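Local atomic coordinates of hexokinase (PDB entry 1BDG), a protein that catalyses the ATP-dependent phosphorylation of glucose and other hexoses to hexose 6-phosphates, the first step of glycolysis. Residues E14-F19 with V363-E368; M289-L294 with K372-L377; R263-K268 with I299-E304; D312-L317 with H351-E356. One frame throughout, in Å; residues are numbered along the deposited sequence.

Contact 1. Residues E14-F19 with V363-E368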
loop_
_atom_site.group_PDB
_atom_site.type_symbol
_atom_site.label_atom_id
_atom_site.label_comp_id
_atom_site.label_asym_id
_atom_site.label_seq_id
_atom_site.Cartn_x
_atom_site.Cartn_y
_atom_site.Cartn_z
ATOM N N GLU A 14 -21.314 -21.569 -0.206
ATOM C CA GLU A 14 -22.464 -20.710 0.018
ATOM C C GLU A 14 -22.153 -19.522 0.940
ATOM O O GLU A 14 -22.657 -18.410 0.740
ATOM C CB GLU A 14 -23.606 -21.569 0.575
ATOM C CG GLU A 14 -24.993 -21.078 0.219
ATOM C CD GLU A 14 -25.190 -20.909 -1.278
ATOM O OE1 GLU A 14 -24.438 -21.558 -2.060
ATOM O OE2 GLU A 14 -26.089 -20.118 -1.671
ATOM N N ILE A 15 -21.303 -19.757 1.931
ATOM C CA ILE A 15 -20.922 -18.724 2.897
ATOM C C ILE A 15 -19.966 -17.722 2.243
ATOM O O ILE A 15 -20.117 -16.497 2.397
ATOM C CB ILE A 15 -20.284 -19.387 4.176
ATOM C CG1 ILE A 15 -21.334 -20.274 4.854
ATOM C CG2 ILE A 15 -19.725 -18.334 5.147
ATOM C CD1 ILE A 15 -20.773 -21.424 5.619
ATOM N N LEU A 16 -19.009 -18.245 1.475
ATOM C CA LEU A 16 -18.029 -17.407 0.785
ATOM C C LEU A 16 -18.510 -16.853 -0.551
ATOM O O LEU A 16 -17.793 -16.116 -1.220
ATOM C CB LEU A 16 -16.714 -18.161 0.606
ATOM C CG LEU A 16 -16.080 -18.562 1.933
ATOM C CD1 LEU A 16 -14.777 -19.243 1.658
ATOM C CD2 LEU A 16 -15.872 -17.334 2.799
ATOM N N LYS A 17 -19.756 -17.137 -0.903
ATOM C CA LYS A 17 -20.304 -16.641 -2.163
ATOM C C LYS A 17 -20.284 -15.104 -2.284
ATOM O O LYS A 17 -19.997 -14.573 -3.349
ATOM C CB LYS A 17 -21.703 -17.223 -2.421
ATOM C CG LYS A 17 -22.072 -17.276 -3.889
ATOM C CD LYS A 17 -23.251 -18.175 -4.176
ATOM C CE LYS A 17 -23.769 -17.835 -5.566
ATOM N NZ LYS A 17 -24.918 -18.646 -6.053
ATOM N N PRO A 18 -20.528 -14.369 -1.186
ATOM C CA PRO A 18 -20.505 -12.909 -1.288
ATOM C C PRO A 18 -19.167 -12.338 -1.716
ATOM O O PRO A 18 -19.075 -11.137 -1.930
ATOM C CB PRO A 18 -20.864 -12.465 0.123
ATOM C CG PRO A 18 -21.813 -13.500 0.535
ATOM C CD PRO A 18 -21.081 -14.763 0.115
ATOM N N PHE A 19 -18.122 -13.177 -1.739
ATOM C CA PHE A 19 -16.779 -12.762 -2.179
ATOM C C PHE A 19 -16.645 -12.939 -3.688
ATOM O O PHE A 19 -15.794 -12.315 -4.303
ATOM C CB PHE A 19 -15.678 -13.599 -1.529
ATOM C CG PHE A 19 -15.404 -13.259 -0.110
ATOM C CD1 PHE A 19 -16.213 -13.754 0.905
ATOM C CD2 PHE A 19 -14.307 -12.491 0.226
ATOM C CE1 PHE A 19 -15.936 -13.499 2.241
ATOM C CE2 PHE A 19 -14.014 -12.224 1.576
ATOM C CZ PHE A 19 -14.837 -12.734 2.584
ATOM N N VAL A 363 -9.955 -24.593 3.702
ATOM C CA VAL A 363 -9.045 -23.471 3.927
ATOM C C VAL A 363 -8.376 -22.896 2.668
ATOM O O VAL A 363 -8.177 -21.685 2.579
ATOM C CB VAL A 363 -7.998 -23.795 5.029
ATOM C CG1 VAL A 363 -6.957 -22.701 5.135
ATOM C CG2 VAL A 363 -8.684 -23.917 6.367
ATOM N N ARG A 364 -8.035 -23.739 1.695
ATOM C CA ARG A 364 -7.411 -23.235 0.461
ATOM C C ARG A 364 -8.447 -22.460 -0.366
ATOM O O ARG A 364 -8.117 -21.543 -1.111
ATOM C CB ARG A 364 -6.822 -24.383 -0.378
ATOM C CG ARG A 364 -5.868 -23.936 -1.489
ATOM C CD ARG A 364 -6.263 -24.541 -2.830
ATOM N NE ARG A 364 -5.311 -24.285 -3.917
ATOM C CZ ARG A 364 -5.030 -23.081 -4.425
ATOM N NH1 ARG A 364 -5.619 -21.985 -3.939
ATOM N NH2 ARG A 364 -4.172 -22.975 -5.449
ATOM N N TYR A 365 -9.710 -22.831 -0.224
ATOM C CA TYR A 365 -10.776 -22.155 -0.942
ATOM C C TYR A 365 -10.979 -20.781 -0.296
ATOM O O TYR A 365 -11.157 -19.777 -0.986
ATOM C CB TYR A 365 -12.052 -22.990 -0.869
ATOM C CG TYR A 365 -13.205 -22.440 -1.665
ATOM C CD1 TYR A 365 -13.230 -22.539 -3.051
ATOM C CD2 TYR A 365 -14.289 -21.843 -1.021
ATOM C CE1 TYR A 365 -14.312 -22.061 -3.780
ATOM C CE2 TYR A 365 -15.372 -21.358 -1.734
ATOM C CZ TYR A 365 -15.384 -21.471 -3.110
ATOM O OH TYR A 365 -16.475 -21.022 -3.806
ATOM N N ALA A 366 -10.921 -20.730 1.029
ATOM C CA ALA A 366 -11.070 -19.468 1.729
ATOM C C ALA A 366 -9.977 -18.493 1.265
ATOM O O ALA A 366 -10.276 -17.349 0.951
ATOM C CB ALA A 366 -11.032 -19.691 3.242
ATOM N N CYS A 367 -8.733 -18.967 1.164
ATOM C CA CYS A 367 -7.594 -18.157 0.690
ATOM C C CYS A 367 -7.837 -17.638 -0.729
ATOM O O CYS A 367 -7.764 -16.438 -0.975
ATOM C CB CYS A 367 -6.289 -18.972 0.660
ATOM S SG CYS A 367 -5.508 -19.347 2.244
ATOM N N GLU A 368 -8.042 -18.570 -1.663
ATOM C CA GLU A 368 -8.318 -18.270 -3.068
ATOM C C GLU A 368 -9.404 -17.195 -3.226
ATOM O O GLU A 368 -9.257 -16.272 -4.020
ATOM C CB GLU A 368 -8.759 -19.551 -3.807
ATOM C CG GLU A 368 -9.273 -19.304 -5.221
ATOM C CD GLU A 368 -10.076 -20.474 -5.797
ATOM O OE1 GLU A 368 -11.230 -20.703 -5.358
ATOM O OE2 GLU A 368 -9.565 -21.147 -6.720
#

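Contact 2. Residues M289-L294 with K372-L377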
loop_
_atom_site.group_PDB
_atom_site.type_symbol
_atom_site.label_atom_id
_atom_site.label_comp_id
_atom_site.label_asym_id
_atom_site.label_seq_id
_atom_site.Cartn_x
_atom_site.Cartn_y
_atom_site.Cartn_z
ATOM N N MET A 289 -1.548 -6.337 4.721
ATOM C CA MET A 289 -1.686 -6.357 6.169
ATOM C C MET A 289 -3.027 -6.928 6.603
ATOM O O MET A 289 -3.160 -7.437 7.721
ATOM C CB MET A 289 -1.548 -4.942 6.731
ATOM C CG MET A 289 -1.943 -4.795 8.181
ATOM S SD MET A 289 -1.622 -3.142 8.771
ATOM C CE MET A 289 -1.074 -3.483 10.380
ATOM N N TYR A 290 -4.015 -6.888 5.714
ATOM C CA TYR A 290 -5.333 -7.358 6.101
ATOM C C TYR A 290 -5.862 -8.615 5.451
ATOM O O TYR A 290 -6.760 -9.249 6.009
ATOM C CB TYR A 290 -6.354 -6.240 5.934
ATOM C CG TYR A 290 -5.960 -4.917 6.569
ATOM C CD1 TYR A 290 -6.314 -4.611 7.886
ATOM C CD2 TYR A 290 -5.276 -3.960 5.839
ATOM C CE1 TYR A 290 -6.008 -3.385 8.444
ATOM C CE2 TYR A 290 -4.965 -2.743 6.389
ATOM C CZ TYR A 290 -5.332 -2.458 7.685
ATOM O OH TYR A 290 -5.042 -1.216 8.193
ATOM N N LEU A 291 -5.305 -9.013 4.308
ATOM C CA LEU A 291 -5.803 -10.211 3.635
ATOM C C LEU A 291 -5.679 -11.496 4.431
ATOM O O LEU A 291 -6.540 -12.356 4.334
ATOM C CB LEU A 291 -5.187 -10.385 2.252
ATOM C CG LEU A 291 -5.587 -9.362 1.192
ATOM C CD1 LEU A 291 -5.102 -9.791 -0.152
ATOM C CD2 LEU A 291 -7.075 -9.203 1.176
ATOM N N GLY A 292 -4.620 -11.641 5.215
ATOM C CA GLY A 292 -4.471 -12.843 6.015
ATOM C C GLY A 292 -5.508 -12.859 7.126
ATOM O O GLY A 292 -6.088 -13.893 7.462
ATOM N N GLU A 293 -5.803 -11.684 7.654
ATOM C CA GLU A 293 -6.758 -11.565 8.733
ATOM C C GLU A 293 -8.139 -11.957 8.225
ATOM O O GLU A 293 -8.956 -12.489 8.987
ATOM C CB GLU A 293 -6.722 -10.137 9.291
ATOM C CG GLU A 293 -7.331 -9.931 10.691
ATOM C CD GLU A 293 -6.738 -10.809 11.820
ATOM O OE1 GLU A 293 -5.847 -11.660 11.570
ATOM O OE2 GLU A 293 -7.205 -10.659 12.972
ATOM N N LEU A 294 -8.391 -11.775 6.934
ATOM C CA LEU A 294 -9.697 -12.128 6.387
ATOM C C LEU A 294 -9.941 -13.628 6.450
ATOM O O LEU A 294 -11.031 -14.061 6.830
ATOM C CB LEU A 294 -9.875 -11.611 4.946
ATOM C CG LEU A 294 -10.613 -10.275 4.800
ATOM C CD1 LEU A 294 -10.620 -9.811 3.369
ATOM C CD2 LEU A 294 -12.023 -10.411 5.325
ATOM N N LYS A 372 -8.319 -13.666 -4.615
ATOM C CA LYS A 372 -8.840 -13.426 -5.962
ATOM C C LYS A 372 -9.520 -12.063 -6.065
ATOM O O LYS A 372 -9.281 -11.302 -7.007
ATOM C CB LYS A 372 -9.841 -14.508 -6.334
ATOM C CG LYS A 372 -9.311 -15.585 -7.244
ATOM C CD LYS A 372 -10.260 -15.865 -8.420
ATOM N N ARG A 373 -10.382 -11.770 -5.093
ATOM C CA ARG A 373 -11.102 -10.504 -5.042
ATOM C C ARG A 373 -10.154 -9.337 -4.767
ATOM O O ARG A 373 -10.395 -8.209 -5.204
ATOM C CB ARG A 373 -12.143 -10.554 -3.941
ATOM C CG ARG A 373 -12.942 -9.282 -3.775
ATOM C CD ARG A 373 -13.804 -9.352 -2.536
ATOM N NE ARG A 373 -13.011 -9.370 -1.310
ATOM C CZ ARG A 373 -13.496 -9.092 -0.106
ATOM N NH1 ARG A 373 -14.775 -8.776 0.050
ATOM N NH2 ARG A 373 -12.696 -9.114 0.945
ATOM N N ALA A 374 -9.095 -9.609 -4.011
ATOM C CA ALA A 374 -8.111 -8.603 -3.665
ATOM C C ALA A 374 -7.503 -8.048 -4.934
ATOM O O ALA A 374 -7.614 -6.855 -5.213
ATOM C CB ALA A 374 -7.053 -9.218 -2.801
ATOM N N ALA A 375 -6.919 -8.942 -5.736
ATOM C CA ALA A 375 -6.280 -8.567 -7.002
ATOM C C ALA A 375 -7.263 -7.825 -7.898
ATOM O O ALA A 375 -7.004 -6.702 -8.317
ATOM C CB ALA A 375 -5.727 -9.806 -7.718
ATOM N N TYR A 376 -8.418 -8.425 -8.137
ATOM C CA TYR A 376 -9.435 -7.804 -8.964
ATOM C C TYR A 376 -9.793 -6.403 -8.485
ATOM O O TYR A 376 -10.025 -5.516 -9.295
ATOM C CB TYR A 376 -10.682 -8.677 -8.999
ATOM C CG TYR A 376 -10.529 -9.929 -9.813
ATOM C CD1 TYR A 376 -9.481 -10.070 -10.718
ATOM C CD2 TYR A 376 -11.438 -10.968 -9.699
ATOM C CE1 TYR A 376 -9.347 -11.206 -11.489
ATOM C CE2 TYR A 376 -11.310 -12.116 -10.467
ATOM C CZ TYR A 376 -10.259 -12.223 -11.358
ATOM O OH TYR A 376 -10.112 -13.354 -12.108
ATOM N N LEU A 377 -9.835 -6.190 -7.174
ATOM C CA LEU A 377 -10.163 -4.864 -6.673
ATOM C C LEU A 377 -9.106 -3.828 -7.091
ATOM O O LEU A 377 -9.458 -2.765 -7.612
ATOM C CB LEU A 377 -10.393 -4.879 -5.158
ATOM C CG LEU A 377 -11.744 -5.411 -4.652
ATOM C CD1 LEU A 377 -11.797 -5.430 -3.141
ATOM C CD2 LEU A 377 -12.867 -4.562 -5.192
#

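Contact 3. Residues R263-K268 with I299-E304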
loop_
_atom_site.group_PDB
_atom_site.type_symbol
_atom_site.label_atom_id
_atom_site.label_comp_id
_atom_site.label_asym_id
_atom_site.label_seq_id
_atom_site.Cartn_x
_atom_site.Cartn_y
_atom_site.Cartn_z
ATOM N N ARG A 263 -19.107 -5.300 0.714
ATOM C CA ARG A 263 -18.420 -5.662 1.943
ATOM C C ARG A 263 -19.220 -6.749 2.663
ATOM O O ARG A 263 -20.443 -6.655 2.775
ATOM C CB ARG A 263 -18.222 -4.434 2.824
ATOM C CG ARG A 263 -17.318 -3.416 2.169
ATOM C CD ARG A 263 -17.107 -2.173 3.013
ATOM N NE ARG A 263 -16.446 -2.485 4.270
ATOM C CZ ARG A 263 -17.048 -2.513 5.457
ATOM N NH1 ARG A 263 -18.353 -2.238 5.580
ATOM N NH2 ARG A 263 -16.332 -2.845 6.525
ATOM N N THR A 264 -18.522 -7.811 3.074
ATOM C CA THR A 264 -19.119 -8.949 3.774
ATOM C C THR A 264 -18.934 -8.819 5.285
ATOM O O THR A 264 -18.291 -7.875 5.760
ATOM C CB THR A 264 -18.480 -10.269 3.311
ATOM O OG1 THR A 264 -17.120 -10.323 3.752
ATOM C CG2 THR A 264 -18.512 -10.379 1.796
ATOM N N GLN A 265 -19.472 -9.779 6.036
ATOM C CA GLN A 265 -19.372 -9.756 7.502
ATOM C C GLN A 265 -17.956 -9.992 8.020
ATOM O O GLN A 265 -17.602 -9.562 9.118
ATOM C CB GLN A 265 -20.353 -10.747 8.155
ATOM C CG GLN A 265 -20.266 -12.182 7.639
ATOM C CD GLN A 265 -20.864 -13.212 8.603
ATOM O OE1 GLN A 265 -20.234 -13.603 9.597
ATOM N NE2 GLN A 265 -22.063 -13.677 8.290
ATOM N N PHE A 266 -17.153 -10.669 7.214
ATOM C CA PHE A 266 -15.776 -10.960 7.550
ATOM C C PHE A 266 -14.987 -9.658 7.432
ATOM O O PHE A 266 -14.058 -9.401 8.190
ATOM C CB PHE A 266 -15.268 -12.015 6.586
ATOM C CG PHE A 266 -16.144 -13.237 6.529
ATOM C CD1 PHE A 266 -16.267 -14.073 7.633
ATOM C CD2 PHE A 266 -16.877 -13.532 5.389
ATOM C CE1 PHE A 266 -17.103 -15.181 7.611
ATOM C CE2 PHE A 266 -17.717 -14.641 5.356
ATOM C CZ PHE A 266 -17.828 -15.470 6.478
ATOM N N ASP A 267 -15.396 -8.830 6.480
ATOM C CA ASP A 267 -14.781 -7.534 6.247
ATOM C C ASP A 267 -15.138 -6.599 7.414
ATOM O O ASP A 267 -14.323 -5.777 7.847
ATOM C CB ASP A 267 -15.293 -6.937 4.917
ATOM C CG ASP A 267 -14.671 -7.587 3.686
ATOM O OD1 ASP A 267 -13.435 -7.772 3.648
ATOM O OD2 ASP A 267 -15.414 -7.879 2.731
ATOM N N LYS A 268 -16.352 -6.758 7.937
ATOM C CA LYS A 268 -16.844 -5.937 9.037
ATOM C C LYS A 268 -16.267 -6.321 10.383
ATOM O O LYS A 268 -15.892 -5.440 11.149
ATOM C CB LYS A 268 -18.374 -5.956 9.092
ATOM C CG LYS A 268 -19.008 -5.390 7.860
ATOM C CD LYS A 268 -20.512 -5.419 7.895
ATOM C CE LYS A 268 -21.007 -5.013 6.518
ATOM N NZ LYS A 268 -22.414 -4.586 6.434
ATOM N N ILE A 299 -12.223 -18.494 8.931
ATOM C CA ILE A 299 -11.927 -19.721 9.673
ATOM C C ILE A 299 -12.623 -19.704 11.022
ATOM O O ILE A 299 -13.555 -20.481 11.236
ATOM C CB ILE A 299 -10.405 -19.943 9.851
ATOM C CG1 ILE A 299 -9.773 -20.261 8.493
ATOM C CG2 ILE A 299 -10.141 -21.114 10.797
ATOM C CD1 ILE A 299 -8.269 -20.409 8.550
ATOM N N VAL A 300 -12.192 -18.828 11.924
ATOM C CA VAL A 300 -12.831 -18.721 13.242
ATOM C C VAL A 300 -14.385 -18.822 13.144
ATOM O O VAL A 300 -15.024 -19.496 13.966
ATOM C CB VAL A 300 -12.384 -17.425 13.961
ATOM C CG1 VAL A 300 -13.281 -17.118 15.144
ATOM C CG2 VAL A 300 -10.946 -17.573 14.422
ATOM N N TYR A 301 -14.976 -18.219 12.110
ATOM C CA TYR A 301 -16.418 -18.294 11.906
ATOM C C TYR A 301 -16.812 -19.732 11.568
ATOM O O TYR A 301 -17.760 -20.284 12.136
ATOM C CB TYR A 301 -16.858 -17.390 10.753
ATOM C CG TYR A 301 -18.286 -17.639 10.330
ATOM C CD1 TYR A 301 -19.345 -17.402 11.207
ATOM C CD2 TYR A 301 -18.586 -18.151 9.060
ATOM C CE1 TYR A 301 -20.668 -17.664 10.834
ATOM C CE2 TYR A 301 -19.913 -18.422 8.679
ATOM C CZ TYR A 301 -20.942 -18.173 9.576
ATOM O OH TYR A 301 -22.241 -18.425 9.219
ATOM N N LEU A 302 -16.101 -20.317 10.604
ATOM C CA LEU A 302 -16.340 -21.684 10.152
ATOM C C LEU A 302 -16.191 -22.678 11.292
ATOM O O LEU A 302 -16.839 -23.721 11.290
ATOM C CB LEU A 302 -15.344 -22.058 9.054
ATOM C CG LEU A 302 -15.590 -21.540 7.644
ATOM C CD1 LEU A 302 -14.338 -21.734 6.779
ATOM C CD2 LEU A 302 -16.816 -22.247 7.062
ATOM N N VAL A 303 -15.310 -22.372 12.238
ATOM C CA VAL A 303 -15.082 -23.250 13.372
ATOM C C VAL A 303 -16.231 -23.222 14.367
ATOM O O VAL A 303 -16.556 -24.257 14.959
ATOM C CB VAL A 303 -13.720 -22.954 14.074
ATOM C CG1 VAL A 303 -13.769 -23.336 15.543
ATOM C CG2 VAL A 303 -12.602 -23.736 13.390
ATOM N N GLU A 304 -16.883 -22.076 14.546
ATOM C CA GLU A 304 -17.996 -22.058 15.490
ATOM C C GLU A 304 -19.262 -22.631 14.902
ATOM O O GLU A 304 -20.235 -22.869 15.616
ATOM C CB GLU A 304 -18.242 -20.674 16.084
ATOM C CG GLU A 304 -18.535 -19.591 15.114
ATOM C CD GLU A 304 -19.248 -18.469 15.791
ATOM O OE1 GLU A 304 -18.576 -17.623 16.434
ATOM O OE2 GLU A 304 -20.498 -18.468 15.703
#

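Contact 4. Residues D312-L317 with H351-E356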
loop_
_atom_site.group_PDB
_atom_site.type_symbol
_atom_site.label_atom_id
_atom_site.label_comp_id
_atom_site.label_asym_id
_atom_site.label_seq_id
_atom_site.Cartn_x
_atom_site.Cartn_y
_atom_site.Cartn_z
ATOM N N ASP A 312 -13.145 -27.125 17.054
ATOM C CA ASP A 312 -12.047 -26.711 17.916
ATOM C C ASP A 312 -11.219 -25.635 17.249
ATOM O O ASP A 312 -10.789 -25.780 16.091
ATOM C CB ASP A 312 -11.121 -27.883 18.233
ATOM C CG ASP A 312 -11.790 -28.947 19.056
ATOM O OD1 ASP A 312 -12.730 -28.619 19.805
ATOM O OD2 ASP A 312 -11.379 -30.126 18.953
ATOM N N LEU A 313 -10.910 -24.603 18.022
ATOM C CA LEU A 313 -10.118 -23.477 17.553
ATOM C C LEU A 313 -8.780 -23.587 18.291
ATOM O O LEU A 313 -8.764 -23.805 19.498
ATOM C CB LEU A 313 -10.852 -22.172 17.918
ATOM C CG LEU A 313 -10.320 -20.773 17.581
ATOM C CD1 LEU A 313 -10.407 -20.532 16.101
ATOM C CD2 LEU A 313 -11.148 -19.732 18.322
ATOM N N PRO A 314 -7.649 -23.536 17.564
ATOM C CA PRO A 314 -6.307 -23.633 18.157
ATOM C C PRO A 314 -5.927 -22.333 18.855
ATOM O O PRO A 314 -6.292 -21.244 18.385
ATOM C CB PRO A 314 -5.396 -23.844 16.948
ATOM C CG PRO A 314 -6.320 -24.309 15.853
ATOM C CD PRO A 314 -7.566 -23.507 16.095
ATOM N N GLU A 315 -5.143 -22.454 19.930
ATOM C CA GLU A 315 -4.688 -21.307 20.726
ATOM C C GLU A 315 -4.166 -20.185 19.836
ATOM O O GLU A 315 -4.588 -19.036 19.971
ATOM C CB GLU A 315 -3.600 -21.749 21.722
ATOM N N ARG A 316 -3.290 -20.548 18.900
ATOM C CA ARG A 316 -2.679 -19.616 17.955
ATOM C C ARG A 316 -3.690 -18.709 17.247
ATOM O O ARG A 316 -3.630 -17.487 17.382
ATOM C CB ARG A 316 -1.856 -20.393 16.930
ATOM C CG ARG A 316 -1.292 -19.539 15.796
ATOM C CD ARG A 316 0.175 -19.125 15.990
ATOM N NE ARG A 316 0.555 -18.107 14.996
ATOM C CZ ARG A 316 1.761 -17.970 14.445
ATOM N NH1 ARG A 316 2.755 -18.797 14.773
ATOM N NH2 ARG A 316 1.972 -16.986 13.572
ATOM N N LEU A 317 -4.639 -19.305 16.536
ATOM C CA LEU A 317 -5.667 -18.548 15.811
ATOM C C LEU A 317 -6.653 -17.757 16.695
ATOM O O LEU A 317 -7.763 -17.424 16.259
ATOM C CB LEU A 317 -6.435 -19.478 14.867
ATOM C CG LEU A 317 -5.609 -19.988 13.684
ATOM C CD1 LEU A 317 -6.231 -21.249 13.087
ATOM C CD2 LEU A 317 -5.450 -18.863 12.656
ATOM N N HIS A 351 0.011 -24.468 13.906
ATOM C CA HIS A 351 0.003 -25.546 14.891
ATOM C C HIS A 351 -1.392 -26.176 15.154
ATOM O O HIS A 351 -1.628 -26.691 16.260
ATOM C CB HIS A 351 0.582 -25.068 16.229
ATOM C CG HIS A 351 1.911 -24.386 16.118
ATOM N ND1 HIS A 351 2.517 -24.100 14.911
ATOM C CD2 HIS A 351 2.744 -23.910 17.077
ATOM C CE1 HIS A 351 3.665 -23.473 15.129
ATOM N NE2 HIS A 351 3.825 -23.349 16.436
ATOM N N VAL A 352 -2.333 -26.096 14.214
ATOM C CA VAL A 352 -3.632 -26.724 14.450
ATOM C C VAL A 352 -3.338 -28.181 14.840
ATOM O O VAL A 352 -2.640 -28.883 14.111
ATOM C CB VAL A 352 -4.509 -26.746 13.186
ATOM C CG1 VAL A 352 -5.873 -27.343 13.508
ATOM C CG2 VAL A 352 -4.682 -25.352 12.629
ATOM N N PRO A 353 -3.850 -28.637 15.997
ATOM C CA PRO A 353 -3.717 -29.977 16.600
ATOM C C PRO A 353 -4.070 -31.196 15.721
ATOM O O PRO A 353 -3.215 -32.039 15.450
ATOM C CB PRO A 353 -4.654 -29.886 17.804
ATOM C CG PRO A 353 -4.541 -28.471 18.194
ATOM C CD PRO A 353 -4.647 -27.769 16.873
ATOM N N VAL A 354 -5.343 -31.339 15.361
ATOM C CA VAL A 354 -5.800 -32.444 14.521
ATOM C C VAL A 354 -6.342 -31.802 13.252
ATOM O O VAL A 354 -7.221 -30.941 13.334
ATOM C CB VAL A 354 -6.952 -33.223 15.191
ATOM C CG1 VAL A 354 -7.295 -34.452 14.393
ATOM C CG2 VAL A 354 -6.576 -33.594 16.607
ATOM N N VAL A 355 -5.835 -32.226 12.092
ATOM C CA VAL A 355 -6.252 -31.666 10.805
ATOM C C VAL A 355 -6.723 -32.729 9.805
ATOM O O VAL A 355 -6.154 -33.831 9.732
ATOM C CB VAL A 355 -5.107 -30.834 10.180
ATOM C CG1 VAL A 355 -3.906 -31.709 9.950
ATOM C CG2 VAL A 355 -5.545 -30.199 8.865
ATOM N N GLU A 356 -7.744 -32.384 9.019
ATOM C CA GLU A 356 -8.313 -33.288 8.018
ATOM C C GLU A 356 -8.351 -32.720 6.600
ATOM O O GLU A 356 -8.385 -31.506 6.394
ATOM C CB GLU A 356 -9.757 -33.646 8.378
ATOM C CG GLU A 356 -9.959 -34.287 9.720
ATOM C CD GLU A 356 -11.237 -35.093 9.773
ATOM O OE1 GLU A 356 -12.128 -34.868 8.924
ATOM O OE2 GLU A 356 -11.346 -35.970 10.652
#

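Contact 1. Residues E14-F19 with V363-E368
L16 carries its side of this contact largely through one methyl, which reaches Y365 and A366 on the neighbouring helix. CD1 of L16 lies 3.7 Å from CA of A366 and 3.8 Å from CD2 of Y365, so one branch end bridges two consecutive residues. A366 adds its CB, 4.1 Å from CD1 of L16. Y365 and L16 lie alongside, pointing opposite ways: the methyl meets the ring obliquely on its CD2-CE2 side, while CE2 of Y365 comes 4.2 Å from CB of L16. With CG anti to the backbone N (chi1 -176°), the tyrosine ring swings out toward the leucine. This is helix-helix packing, the N-terminal helix 5-16 laid against the long helix 357-389 of what is predicted to be the large subdomain. Residues 17-19 form a 3-10 segment, with F19 N bonded to L16 O. Farther out, F9 meets the Y365 ring edge-to-face, and I298 and V295 of helix 288-304 touch L16 and A366 respectively.

Contact 2. Residues M289-L294 with K372-L377
The guanidinium of R373 receives L294 at its edge, CD1 of the leucine lying in the plane of the group at 3.3 Å from NH2 of R373. The leucine runs roughly perpendicular to the arginine chain. This is helix-helix packing, helix 288-304 against helix 357-389. The arginine leaves its helix with CG anti to the backbone N and bends at chi3 (67°), which turns the guanidinium toward the partner helix. Its charge is met outside these segments: NH1 of R373 forms a salt bridge with OD2 of D267, which probably holds the flat group in orientation beside L294. The other flat group, the ring of Y290, carries CG of its neighbour M289 4.0 Å above its centre. One turn along from L294, L291 is directed at A374. The small A374 is consistent with the close approach of the helices, CA of L291 to CA of A374 being 7.8 Å. T325 and L402, both probably part of the ATP site, also lie near L291. Both branches of that leucine face the same methyl: CB of A374 is 3.3 Å from CD1 of L291 and 4.0 Å from its CD2.

Contact 3. Residues R263-K268 with I299-E304
The ring of F266, in the first turn of helix 265-272, turns its edge toward the face of Y301 on helix 288-304, an offset edge-to-face aromatic pair. From CB, its chi1 of -53° places CG beside the backbone N, and CG of Q265 sits 4.1 Å above the ring centre. Farther out, CE1 of F266 makes the closest approach, 3.6 Å from CD2 of Y301, and has CB of Y301 near the plane of its own ring. CZ of F266, the tip, is 3.8 Å from the same CD2 of Y301. The ring centres are 5.6 Å apart and the planes meet at 62°. A capping box of T264 and D267 fixes the helix start: T264 N donates nearly straight to the anti lone pair of D267 OD2 at 3.1 Å, and a weak capping bond runs from F266 N to T264 OG1. I15 and L16 of helix 5-16 also pack on F266. Q265 leans toward the tyrosine too, its OE1 4.2 Å above one face of the Y301 ring, offset toward the rim.

Contact 4. Residues D312-L317 with H351-E356
P314 presses its ring against the branched end of V352, the two side chains crossing at a slant. CG of P314 is the atom that does most of the touching, sitting in front of the valine fork at 3.8 Å from CG2 of V352 and 3.9 Å from CG1 of V352. With CG1 anti to the backbone N (chi1 -177°) and CG2 next to that N, both branches come within reach of the proline. The next residue extends the surface: CD of P353 lies 4.0 Å from CB and CG of P314, making a proline-proline contact at the more exposed margin. Three residues on from P314, L317 reaches the same CG2 of V352 with CD1, at a looser 4.4 Å. CA of P314 and CA of V352 are only 5.5 Å apart, yet no hydrogen bond joins the segments. V352 is tied by backbone hydrogen bonding to L346 in the preceding helix, and L317 packs on L323 and L350. H351, with positive phi, marks the exit from helix 340-349, and the loop then leads into helix 357-389. The arrangement is apolar loop-to-loop packing between two interhelical connections of the predicted large subdomain of hexokinase.

In the fold
Contacts 1 and 2 are buried and share helix 357-389, which meets the N-terminal helix in one and helix 288-304 in the other. Contact 3 uses the far part of helix 288-304 and is partly exposed; its aromatic pair contrasts with the leucine methyls of contacts 1 and 2 and the proline-valine packing of contact 4. Polar chemistry concentrates where contacts 2 and 3 meet, since D267 serves both the helix cap and R373. F19 of contact 1 touches R373 of contact 2 and F266 of contact 3. Contact 4, though its centre is farthest from that of the chain, about 31 Å against about 12 Å for contact 2, is itself largely buried; V300 and V303 pack against L313, joining it to contact 3.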